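Side-chain contacts in cellulase CEL9M (Clostridium cellulolyticum, PDB 1IA6), which probably hydrolyses internal beta-1,4-glucosidic linkages of cellulose and related beta-glucans, as a family 9 glycoside hydrolase with an alpha-helical barrel: residues A71-L74 / G75-Y79; G342-P345 / A346-Y350; P325-S328 / L329-A333. All coordinates share one frame; numbering follows the deposited sequence. Where two conformers were deposited one is given.

Contact 1 of 3, residues A71-L74 / G75-Y79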
ATOM      1  N   ALA A  71       3.722   2.996  -0.274  1.00  6.90           N
ATOM      2  CA  ALA A  71       4.569   3.897   0.500  1.00  8.10           C
ATOM      3  C   ALA A  71       3.761   5.088   1.005  1.00  7.68           C
ATOM      4  O   ALA A  71       3.969   5.559   2.123  1.00  7.41           O
ATOM      5  CB  ALA A  71       5.740   4.385  -0.352  1.00  7.34           C
ATOM      6  N   ALA A  72       2.841   5.579   0.180  1.00  6.75           N
ATOM      7  CA  ALA A  72       2.018   6.720   0.565  1.00  6.24           C
ATOM      8  C   ALA A  72       1.024   6.381   1.666  1.00  7.32           C
ATOM      9  O   ALA A  72       0.824   7.172   2.589  1.00  6.55           O
ATOM     10  CB  ALA A  72       1.272   7.272  -0.655  1.00  8.30           C
ATOM     11  N   ILE A  73       0.395   5.214   1.574  1.00  7.00           N
ATOM     12  CA  ILE A  73      -0.588   4.811   2.577  1.00  7.26           C
ATOM     13  C   ILE A  73       0.072   4.501   3.917  1.00  6.87           C
ATOM     14  O   ILE A  73      -0.489   4.799   4.973  1.00  7.91           O
ATOM     15  CB  ILE A  73      -1.405   3.585   2.103  1.00  7.89           C
ATOM     16  CG1 ILE A  73      -2.166   3.938   0.825  1.00 10.59           C
ATOM     17  CG2 ILE A  73      -2.351   3.113   3.208  1.00  8.24           C
ATOM     18  CD1 ILE A  73      -2.892   5.269   0.864  1.00 11.76           C
ATOM     19  N   LEU A  74       1.255   3.899   3.879  1.00  6.42           N
ATOM     20  CA  LEU A  74       1.977   3.608   5.115  1.00  7.62           C
ATOM     21  C   LEU A  74       2.377   4.932   5.761  1.00  7.37           C
ATOM     22  O   LEU A  74       2.272   5.096   6.975  1.00  8.05           O
ATOM     23  CB  LEU A  74       3.230   2.778   4.829  1.00  9.58           C
ATOM     24  CG  LEU A  74       3.013   1.303   4.490  1.00  9.90           C
ATOM     25  CD1 LEU A  74       4.326   0.698   4.012  1.00 12.63           C
ATOM     26  CD2 LEU A  74       2.487   0.559   5.724  1.00  9.94           C
ATOM     27  N   GLY A  75       2.830   5.876   4.942  1.00  6.61           N
ATOM     28  CA  GLY A  75       3.219   7.178   5.460  1.00  6.32           C
ATOM     29  C   GLY A  75       2.028   7.910   6.057  1.00  7.09           C
ATOM     30  O   GLY A  75       2.154   8.600   7.065  1.00  6.44           O
ATOM     31  N   TRP A  76       0.863   7.759   5.431  1.00  5.97           N
ATOM     32  CA  TRP A  76      -0.350   8.407   5.914  1.00  7.31           C
ATOM     33  C   TRP A  76      -0.739   7.827   7.274  1.00  8.12           C
ATOM     34  O   TRP A  76      -1.170   8.559   8.168  1.00  9.13           O
ATOM     35  CB  TRP A  76      -1.489   8.210   4.900  1.00  8.44           C
ATOM     36  CG  TRP A  76      -2.713   9.048   5.153  1.00  8.69           C
ATOM     37  CD1 TRP A  76      -2.774  10.223   5.845  1.00 10.47           C
ATOM     38  CD2 TRP A  76      -4.038   8.805   4.661  1.00  9.52           C
ATOM     39  NE1 TRP A  76      -4.051  10.728   5.815  1.00  9.60           N
ATOM     40  CE2 TRP A  76      -4.848   9.879   5.094  1.00 10.54           C
ATOM     41  CE3 TRP A  76      -4.618   7.786   3.893  1.00 10.04           C
ATOM     42  CZ2 TRP A  76      -6.211   9.963   4.788  1.00 10.33           C
ATOM     43  CZ3 TRP A  76      -5.977   7.870   3.587  1.00 11.94           C
ATOM     44  CH2 TRP A  76      -6.755   8.952   4.034  1.00 11.69           C
ATOM     45  N   SER A  77      -0.571   6.518   7.420  0.50  8.85           N
ATOM     46  CA  SER A  77      -0.897   5.829   8.664  0.50 10.08           C
ATOM     47  C   SER A  77      -0.082   6.390   9.827  0.50 10.75           C
ATOM     48  O   SER A  77      -0.618   6.663  10.903  0.50 10.87           O
ATOM     49  CB  SER A  77      -0.617   4.328   8.526  0.50 11.52           C
ATOM     50  OG  SER A  77      -1.335   3.765   7.438  0.50 10.36           O
ATOM     51  N   LEU A  78       1.215   6.562   9.602  1.00  9.56           N
ATOM     52  CA  LEU A  78       2.116   7.077  10.630  1.00 10.72           C
ATOM     53  C   LEU A  78       1.802   8.537  10.953  1.00 11.46           C
ATOM     54  O   LEU A  78       1.845   8.954  12.111  1.00 11.38           O
ATOM     55  CB  LEU A  78       3.569   6.955  10.166  1.00 11.30           C
ATOM     56  CG  LEU A  78       4.658   7.383  11.158  1.00 11.56           C
ATOM     57  CD1 LEU A  78       4.574   6.533  12.418  1.00 12.21           C
ATOM     58  CD2 LEU A  78       6.020   7.230  10.504  1.00 12.31           C
ATOM     59  N   TYR A  79       1.485   9.307   9.919  1.00  9.93           N
ATOM     60  CA  TYR A  79       1.167  10.720  10.079  1.00 11.06           C
ATOM     61  C   TYR A  79      -0.108  10.953  10.887  1.00 12.17           C
ATOM     62  O   TYR A  79      -0.146  11.814  11.765  1.00 13.47           O
ATOM     63  CB  TYR A  79       1.017  11.380   8.704  1.00 12.41           C
ATOM     64  CG  TYR A  79       0.722  12.865   8.764  1.00 14.39           C
ATOM     65  CD1 TYR A  79       1.729  13.785   9.051  1.00 16.10           C
ATOM     66  CD2 TYR A  79      -0.565  13.347   8.538  1.00 15.98           C
ATOM     67  CE1 TYR A  79       1.460  15.154   9.107  1.00 18.27           C
ATOM     68  CE2 TYR A  79      -0.846  14.709   8.593  1.00 18.47           C
ATOM     69  CZ  TYR A  79       0.171  15.605   8.876  1.00 17.75           C
ATOM     70  OH  TYR A  79      -0.102  16.952   8.916  1.00 20.47           O
TER
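Helix 64-80 is one of the helices of the alpha-barrel of this family 9 hydrolase, and in its largely buried last turns Ser77 folds its hydroxyl back onto the carbonyl of Ile73, four residues earlier. In the conformer described, OG lies beside its own backbone N (chi1 -57°), and this brings Ser77 OG to 2.8 Å from Ile73 O. The same oxygen, Ile73 O, takes the ordinary helix bond from Ser77 N, at 3.0 Å. The two donors reach Ile73 O from opposite faces of its plane, so one carbonyl is gripped twice. Serine suits this buried place because its short hydroxyl finds a partner within its own helix.

Beside this pair, Trp76 swings its indole away from the backbone N (chi1 -169°), and Ile73 CD1 meets Trp76 CE3 obliquely at 4.3 Å, a loose apolar touch. Both side chains also rest on Met315 of helix 306-323, packing this flank of the helix with large apolar groups, while the indole meets the ring of Trp215 edge-to-face and bonds through NE1 to Glu80.

Ala71 and Gly75 keep another flank slim: the methyl of Ala71 fits against Ala161 and against Phe101 and Phe105 of helix 91-107, and Gly75 offers its carbonyl to Asn168 of helix 152-169. Leu74 packs on Leu98 of that same helix 91-107 and on Phe17, its branched end matching an apolar neighbourhood. Along the backbone, Gly75 N binds Ala71 O at 3.1 Å, and Leu78 N reaches Leu74 O at 3.2 Å with an N-H...O angle of 159°.

Contact 2 of 3, residues G342-P345 / A346-Y350; sequences GDNP and ANMSY. With NI (nickel (II) ion), chain D.
Asn344 and Met348 clasp each other across the loop that follows helix 327-341, the asparagine amide pairing with both polar backbone atoms of the methionine. From CB the side chain places its CG between the backbone N and the carbonyl carbon (chi1 54°), which carries the amide across toward residues 347-350. Asn344 CG passes 3.8 Å from Tyr350 CE2. Beyond it, Asn344 OD1 accepts from Met348 N at 3.3 Å along a nearly straight N-H (168°). The other branch, Asn344 ND2, donates to Met348 O at 2.9 Å; this bond lies in the carbonyl plane of Met348 and in the amide plane of Asn344. Asn344 ND2 also bonds to Tyr339 O in the preceding helix and sits 3.4 Å from Tyr350 CE2, with the amide and ring planes 46° apart.

The two bonds to Met348 span a type I beta turn from Asn344 to Asn347, closed by Asn347 N on Asn344 O at 3.0 Å. Pro345 suits the second position because its ring fixes phi where the turn needs it, and asparagine tolerates the left-handed backbone of Asn347. Gly342, with positive phi, ends the helix in a Schellman motif, and Gly342 CA lies 3.5 Å from Met348 O in a CA-H...O contact. Next to it Asp343 OD2 binds nickel at 2.0 Å, with Ala1 and His4 completing the protein ligands.

Because OD1 takes an N-H while ND2 serves two carbonyls, the amide cannot be flipped without losing its bonds: the buried asparagine is satisfied in one orientation, tying the loop to the helix end.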
ATOM      1  N   GLY A 342     -10.037 -12.852  13.208  1.00 11.19           N
ATOM      2  CA  GLY A 342     -10.511 -14.159  13.632  1.00 11.56           C
ATOM      3  C   GLY A 342     -11.992 -14.313  13.915  1.00 12.99           C
ATOM      4  O   GLY A 342     -12.473 -15.432  14.067  1.00 12.77           O
ATOM      5  N   ASP A 343     -12.716 -13.203  14.000  1.00 12.31           N
ATOM      6  CA  ASP A 343     -14.153 -13.245  14.265  1.00 13.75           C
ATOM      7  C   ASP A 343     -14.914 -13.520  12.977  1.00 14.03           C
ATOM      8  O   ASP A 343     -15.579 -12.631  12.450  1.00 12.05           O
ATOM      9  CB  ASP A 343     -14.619 -11.907  14.834  1.00 15.43           C
ATOM     10  CG  ASP A 343     -14.359 -11.778  16.315  1.00 19.81           C
ATOM     11  OD1 ASP A 343     -13.523 -12.536  16.853  1.00 19.89           O
ATOM     12  OD2 ASP A 343     -14.994 -10.904  16.938  1.00 22.18           O
ATOM     13  N   ASN A 344     -14.824 -14.746  12.476  1.00 12.79           N
ATOM     14  CA  ASN A 344     -15.499 -15.101  11.233  1.00 13.93           C
ATOM     15  C   ASN A 344     -15.942 -16.562  11.242  1.00 14.43           C
ATOM     16  O   ASN A 344     -15.490 -17.353  12.072  1.00 13.75           O
ATOM     17  CB  ASN A 344     -14.561 -14.837  10.051  1.00 13.27           C
ATOM     18  CG  ASN A 344     -13.225 -15.538  10.206  1.00 14.09           C
ATOM     19  OD1 ASN A 344     -13.158 -16.764  10.219  1.00 13.05           O
ATOM     20  ND2 ASN A 344     -12.155 -14.759  10.336  1.00 12.93           N
ATOM     21  N   PRO A 345     -16.842 -16.938  10.317  1.00 15.43           N
ATOM     22  CA  PRO A 345     -17.343 -18.312  10.230  1.00 15.23           C
ATOM     23  C   PRO A 345     -16.270 -19.372   9.968  1.00 16.95           C
ATOM     24  O   PRO A 345     -16.479 -20.554  10.250  1.00 16.13           O
ATOM     25  CB  PRO A 345     -18.368 -18.231   9.098  1.00 16.30           C
ATOM     26  CG  PRO A 345     -18.879 -16.828   9.216  1.00 16.22           C
ATOM     27  CD  PRO A 345     -17.601 -16.051   9.417  1.00 15.83           C
ATOM     28  N   ALA A 346     -15.126 -18.956   9.433  1.00 15.56           N
ATOM     29  CA  ALA A 346     -14.050 -19.898   9.141  1.00 16.89           C
ATOM     30  C   ALA A 346     -13.156 -20.115  10.357  1.00 17.19           C
ATOM     31  O   ALA A 346     -12.255 -20.954  10.332  1.00 18.71           O
ATOM     32  CB  ALA A 346     -13.222 -19.398   7.962  1.00 16.37           C
ATOM     33  N   ASN A 347     -13.418 -19.358  11.418  1.00 16.24           N
ATOM     34  CA  ASN A 347     -12.649 -19.445  12.655  1.00 18.02           C
ATOM     35  C   ASN A 347     -11.148 -19.414  12.397  1.00 17.12           C
ATOM     36  O   ASN A 347     -10.393 -20.216  12.953  1.00 17.78           O
ATOM     37  CB  ASN A 347     -13.013 -20.721  13.418  1.00 20.29           C
ATOM     38  CG  ASN A 347     -14.482 -20.780  13.782  1.00 23.00           C
ATOM     39  OD1 ASN A 347     -15.196 -21.694  13.373  1.00 25.80           O
ATOM     40  ND2 ASN A 347     -14.942 -19.800  14.553  1.00 24.14           N
ATOM     41  N   MET A 348     -10.713 -18.487  11.553  1.00 15.76           N
ATOM     42  CA  MET A 348      -9.295 -18.376  11.250  1.00 13.95           C
ATOM     43  C   MET A 348      -8.857 -16.926  11.149  1.00 13.03           C
ATOM     44  O   MET A 348      -9.649 -16.041  10.823  1.00 12.11           O
ATOM     45  CB  MET A 348      -8.968 -19.091   9.930  1.00 15.48           C
ATOM     46  CG  MET A 348      -9.467 -18.382   8.676  1.00 16.13           C
ATOM     47  SD  MET A 348      -8.993 -19.219   7.134  1.00 18.72           S
ATOM     48  CE  MET A 348      -7.325 -18.611   6.920  1.00 18.88           C
ATOM     49  N   SER A 349      -7.588 -16.684  11.452  1.00 10.02           N
ATOM     50  CA  SER A 349      -7.031 -15.348  11.343  1.00  8.83           C
ATOM     51  C   SER A 349      -6.604 -15.209   9.892  1.00  9.24           C
ATOM     52  O   SER A 349      -5.993 -16.123   9.340  1.00 10.27           O
ATOM     53  CB  SER A 349      -5.802 -15.201  12.234  1.00 10.08           C
ATOM     54  OG  SER A 349      -4.985 -14.139  11.770  1.00 11.80           O
ATOM     55  N   TYR A 350      -6.926 -14.080   9.272  1.00  9.10           N
ATOM     56  CA  TYR A 350      -6.538 -13.865   7.887  1.00  8.66           C
ATOM     57  C   TYR A 350      -5.174 -13.197   7.772  1.00  9.29           C
ATOM     58  O   TYR A 350      -4.721 -12.850   6.676  1.00  9.38           O
ATOM     59  CB  TYR A 350      -7.623 -13.081   7.153  1.00  8.80           C
ATOM     60  CG  TYR A 350      -8.789 -13.977   6.801  1.00 10.19           C
ATOM     61  CD1 TYR A 350      -8.633 -15.010   5.881  1.00 12.29           C
ATOM     62  CD2 TYR A 350     -10.027 -13.838   7.431  1.00 11.38           C
ATOM     63  CE1 TYR A 350      -9.674 -15.888   5.595  1.00 12.94           C
ATOM     64  CE2 TYR A 350     -11.081 -14.714   7.152  1.00 11.14           C
ATOM     65  CZ  TYR A 350     -10.896 -15.734   6.234  1.00 14.25           C
ATOM     66  OH  TYR A 350     -11.922 -16.605   5.943  1.00 14.42           O
TER
HETATM   67 NI    NI D1265     -14.328 -10.168  18.657  1.00 24.71          NI
HETATM   68  O   HOH W   1     -15.432  -8.383  18.577  1.00 35.87           O

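Contact 3 of 3, residues P325-S328 / L329-A333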
ATOM      1  N   PRO A 325     -16.225  12.173  14.769  1.00 27.26           N
ATOM      2  CA  PRO A 325     -16.568  10.861  15.320  1.00 26.96           C
ATOM      3  C   PRO A 325     -18.002  10.472  14.976  1.00 27.08           C
ATOM      4  O   PRO A 325     -18.947  11.185  15.311  1.00 29.18           O
ATOM      5  CB  PRO A 325     -16.368  11.053  16.821  1.00 27.89           C
ATOM      6  CG  PRO A 325     -15.302  12.106  16.888  1.00 28.10           C
ATOM      7  CD  PRO A 325     -15.749  13.077  15.829  1.00 27.10           C
ATOM      8  N   ASP A 326     -18.149   9.346  14.288  1.00 23.84           N
ATOM      9  CA  ASP A 326     -19.455   8.829  13.907  1.00 21.87           C
ATOM     10  C   ASP A 326     -19.442   7.385  14.396  1.00 20.51           C
ATOM     11  O   ASP A 326     -18.697   6.554  13.879  1.00 19.23           O
ATOM     12  CB  ASP A 326     -19.621   8.868  12.389  1.00 22.37           C
ATOM     13  CG  ASP A 326     -21.021   8.507  11.951  1.00 21.92           C
ATOM     14  OD1 ASP A 326     -21.559   7.501  12.456  1.00 21.82           O
ATOM     15  OD2 ASP A 326     -21.583   9.223  11.097  1.00 27.60           O
ATOM     16  N   GLN A 327     -20.269   7.096  15.393  0.50 19.56           N
ATOM     17  CA  GLN A 327     -20.329   5.759  15.972  0.50 19.93           C
ATOM     18  C   GLN A 327     -20.673   4.666  14.963  0.50 18.85           C
ATOM     19  O   GLN A 327     -20.221   3.529  15.099  0.50 18.80           O
ATOM     20  CB  GLN A 327     -21.340   5.736  17.122  0.50 20.88           C
ATOM     21  CG  GLN A 327     -21.169   4.557  18.061  0.50 23.02           C
ATOM     22  CD  GLN A 327     -19.751   4.448  18.591  0.50 23.92           C
ATOM     23  OE1 GLN A 327     -19.192   5.418  19.102  0.50 25.25           O
ATOM     24  NE2 GLN A 327     -19.163   3.264  18.470  0.50 24.19           N
ATOM     25  N   SER A 328     -21.466   5.006  13.952  1.00 19.19           N
ATOM     26  CA  SER A 328     -21.853   4.027  12.941  1.00 18.43           C
ATOM     27  C   SER A 328     -20.625   3.633  12.123  1.00 17.76           C
ATOM     28  O   SER A 328     -20.510   2.494  11.673  1.00 17.47           O
ATOM     29  CB  SER A 328     -22.938   4.591  12.018  1.00 20.43           C
ATOM     30  OG  SER A 328     -22.430   5.611  11.176  1.00 22.16           O
ATOM     31  N   LEU A 329     -19.706   4.576  11.943  1.00 15.51           N
ATOM     32  CA  LEU A 329     -18.484   4.317  11.188  1.00 16.29           C
ATOM     33  C   LEU A 329     -17.501   3.516  12.032  1.00 16.26           C
ATOM     34  O   LEU A 329     -16.835   2.609  11.531  1.00 14.98           O
ATOM     35  CB  LEU A 329     -17.839   5.635  10.743  1.00 17.51           C
ATOM     36  CG  LEU A 329     -18.656   6.472   9.754  1.00 18.97           C
ATOM     37  CD1 LEU A 329     -17.945   7.790   9.476  1.00 20.23           C
ATOM     38  CD2 LEU A 329     -18.852   5.690   8.465  1.00 21.17           C
ATOM     39  N   LEU A 330     -17.413   3.848  13.315  1.00 15.26           N
ATOM     40  CA  LEU A 330     -16.517   3.140  14.218  1.00 15.75           C
ATOM     41  C   LEU A 330     -16.950   1.687  14.372  1.00 16.28           C
ATOM     42  O   LEU A 330     -16.112   0.788  14.422  1.00 16.09           O
ATOM     43  CB  LEU A 330     -16.486   3.822  15.589  1.00 14.90           C
ATOM     44  CG  LEU A 330     -15.767   5.173  15.628  1.00 16.61           C
ATOM     45  CD1 LEU A 330     -15.967   5.829  16.983  1.00 17.84           C
ATOM     46  CD2 LEU A 330     -14.285   4.969  15.337  1.00 16.37           C
ATOM     47  N   ASP A 331     -18.258   1.453  14.441  1.00 16.57           N
ATOM     48  CA  ASP A 331     -18.758   0.092  14.583  1.00 17.20           C
ATOM     49  C   ASP A 331     -18.500  -0.719  13.321  1.00 15.57           C
ATOM     50  O   ASP A 331     -18.129  -1.889  13.392  1.00 15.43           O
ATOM     51  CB  ASP A 331     -20.258   0.085  14.889  1.00 20.43           C
ATOM     52  CG  ASP A 331     -20.585   0.697  16.236  1.00 23.80           C
ATOM     53  OD1 ASP A 331     -19.784   0.529  17.181  1.00 24.72           O
ATOM     54  OD2 ASP A 331     -21.651   1.338  16.353  1.00 26.85           O
ATOM     55  N   LEU A 332     -18.697  -0.098  12.163  1.00 14.96           N
ATOM     56  CA  LEU A 332     -18.483  -0.796  10.900  1.00 14.64           C
ATOM     57  C   LEU A 332     -17.010  -1.155  10.770  1.00 14.34           C
ATOM     58  O   LEU A 332     -16.663  -2.302  10.480  1.00 12.09           O
ATOM     59  CB  LEU A 332     -18.918   0.085   9.720  1.00 16.66           C
ATOM     60  CG  LEU A 332     -19.007  -0.554   8.326  1.00 17.73           C
ATOM     61  CD1 LEU A 332     -19.754   0.383   7.391  1.00 19.66           C
ATOM     62  CD2 LEU A 332     -17.621  -0.851   7.781  1.00 20.64           C
ATOM     63  N   ALA A 333     -16.146  -0.168  10.990  1.00 12.87           N
ATOM     64  CA  ALA A 333     -14.705  -0.372  10.892  1.00 12.03           C
ATOM     65  C   ALA A 333     -14.221  -1.457  11.845  1.00 12.02           C
ATOM     66  O   ALA A 333     -13.416  -2.312  11.471  1.00 10.58           O
ATOM     67  CB  ALA A 333     -13.971   0.941  11.178  1.00 11.24           C
TER
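Leu329 packs tightly against Asp326: Leu329 CD1 comes to 3.5 Å from Asp326 CB, the two side chains crossing obliquely. Leucine fits because its branched end continues into a buried apolar setting, where Met317 and Tyr320 of helix 306-323 and Phe284 of helix 274-289 also touch it.

Asp326 is the N-cap of helix 327-341. With CG turned away from the backbone N (chi1 -173°), its carboxylate curls over the first turn, and Asp326 OD1 accepts from Ser328 N at 2.9 Å, nearly along the C-O axis. Aspartate is well suited here, as its negative charge would also be stabilised by the positive end of the helix dipole. Ser328 OG lies close to the same OD1, though at a doubtfully short separation, and bonds to Lys288; serine suits the place as a short polar side chain beside the cap. The first full helix bond runs from Leu330 N to Asp326 O at 3.0 Å.

Toward the solvent the fit is looser. Leu330, whose side chain touches Leu318, crosses exposed Gln327 at about a right angle. A bend at chi2 (53°) turns the glutamine chain along the helix, and in the conformer described Gln327 NE2 bonds to Asp331 OD1 at 3.1 Å. Long and polar, glutamine can span this exposed helix turn to an acid; NE2 approaches from above the carboxylate plane, the two flat groups turned 51° against each other.

Overall arrangement
Along the chain the order is contact 1, contact 3, contact 2. Contact 1 sits deep in the barrel, about 9 Å from the centre of the chain, whereas the other two lie about 23 Å from it. Contacts 3 and 2 mark the two ends of helix 327-341, the capped start and the loop after its last turn, with centres about 21 Å apart. Centres of contacts 1 and 2 are about 27 Å apart, those of 1 and 3 about 21 Å, and no pair touches. Helix 306-323 links the interior to the periphery: it packs on residues of both contact 1 and contact 3. Contact 2 approaches the predicted active-site residue Asp401 through Met348.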